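Local coordinates for protein alpha-galactosidase (Thermus thermophilus, PDB 6LCJ) that probably releases terminal alpha-galactosyl residues from oligosaccharides by hydrolysis, and assembles as a hexamer, at residues W439-P442 against E443-G446. Numbering follows the deposited sequence.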
# COMPACT_ATOMS: atom_id res chain seq x y z
N TRP E 439 34.70 37.43 26.89
CA TRP E 439 34.01 37.58 25.61
C TRP E 439 33.14 38.82 25.56
O TRP E 439 32.58 39.14 24.50
CB TRP E 439 33.12 36.37 25.33
CG TRP E 439 33.84 35.09 25.05
CD1 TRP E 439 35.17 34.85 25.19
CD2 TRP E 439 33.25 33.86 24.61
NE1 TRP E 439 35.44 33.55 24.86
CE2 TRP E 439 34.28 32.93 24.49
CE3 TRP E 439 31.95 33.47 24.30
CZ2 TRP E 439 34.06 31.62 24.07
CZ3 TRP E 439 31.73 32.17 23.88
CH2 TRP E 439 32.77 31.26 23.77
N LEU E 440 33.00 39.52 26.69
CA LEU E 440 32.14 40.70 26.80
C LEU E 440 32.91 41.97 26.48
O LEU E 440 34.03 42.16 26.95
CB LEU E 440 31.56 40.78 28.21
CG LEU E 440 30.65 39.65 28.70
CD1 LEU E 440 30.17 39.98 30.11
CD2 LEU E 440 29.48 39.48 27.75
N LEU E 441 32.30 42.85 25.68
CA LEU E 441 32.78 44.22 25.56
C LEU E 441 32.56 44.97 26.88
O LEU E 441 31.78 44.53 27.73
CB LEU E 441 32.07 44.93 24.40
CG LEU E 441 32.20 44.28 23.02
CD1 LEU E 441 31.30 44.97 22.00
CD2 LEU E 441 33.63 44.29 22.54
N PRO E 442 33.25 46.10 27.08
CA PRO E 442 33.06 46.88 28.33
C PRO E 442 31.62 47.30 28.61
O PRO E 442 31.15 47.20 29.75
CB PRO E 442 33.96 48.10 28.11
CG PRO E 442 35.05 47.58 27.23
CD PRO E 442 34.42 46.55 26.32
N GLU E 443 30.92 47.81 27.60
CA GLU E 443 29.50 48.08 27.70
C GLU E 443 28.72 46.86 28.21
O GLU E 443 27.80 47.01 29.02
CB GLU E 443 28.98 48.51 26.33
CG GLU E 443 27.49 48.63 26.23
CD GLU E 443 26.81 47.40 25.61
OE1 GLU E 443 27.39 46.76 24.67
OE2 GLU E 443 25.69 47.07 26.08
N GLU E 444 29.08 45.66 27.74
CA GLU E 444 28.37 44.44 28.11
C GLU E 444 28.70 43.99 29.53
O GLU E 444 27.82 43.50 30.25
CB GLU E 444 28.68 43.34 27.09
CG GLU E 444 28.18 43.72 25.68
CD GLU E 444 28.70 42.83 24.56
OE1 GLU E 444 29.67 42.08 24.77
OE2 GLU E 444 28.13 42.89 23.45
N LYS E 445 29.94 44.18 29.96
CA LYS E 445 30.32 43.88 31.34
C LYS E 445 29.49 44.69 32.32
O LYS E 445 29.03 44.16 33.34
CB LYS E 445 31.80 44.18 31.55
CG LYS E 445 32.71 43.19 30.90
CD LYS E 445 34.13 43.30 31.41
CE LYS E 445 35.09 42.84 30.34
NZ LYS E 445 35.93 41.74 30.84
N GLY E 446 29.34 45.99 32.05
CA GLY E 446 28.55 46.83 32.93
C GLY E 446 27.10 46.41 32.97
O GLY E 446 26.46 46.42 34.02
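The N-terminal cap of helix 442-453 is a local contact in which the E444 side chain reaches back to the backbone N of L441, the N-cap residue, where the loop after strand 431-433 turns into the helix. The backbone N of L441 donates to E444 OE1 over 2.9 Å, at an N-H...O angle of 159°; it meets the carboxylate from above its plane, 42° out of it. Glutamate suits this third helical position, having both the length and the acceptor to reach the N-cap N-H: its CG stands beside its own backbone N (chi1 -63°) and the chain runs extended from there, while OE2 bonds to T408 OG1. This buried carboxylate is thus gripped at both oxygens.

The bond from the N-cap N-H to the side chain of the third residue on is half of a capping box. The reciprocal half is missing, since leucine has no side-chain acceptor; instead the carbonyl of L441 takes the helical bond from K445 N at 2.9 Å and a weak one from E444 N. G446 N to P442 O, 3.2 Å, adds the next helical bond. Proline suits the first helical position, where no backbone N-H is needed and its ring fixes phi near the helical value.

Buried L440 covers carbons of both helix residues, its CB 3.8 Å from K445 CG and its CD2 4.0 Å from E444 CB, and also touches R407 and D435. K445 lays its aliphatic carbons along L440, and its long chain still carries NZ to the carbonyl of P437. L441 CB lies alongside the carboxylate, 3.7 Å from E444 OE1, and the leucine side chain also packs on R409 of a second subunit, placing this helix start at a subunit interface of the hexamer.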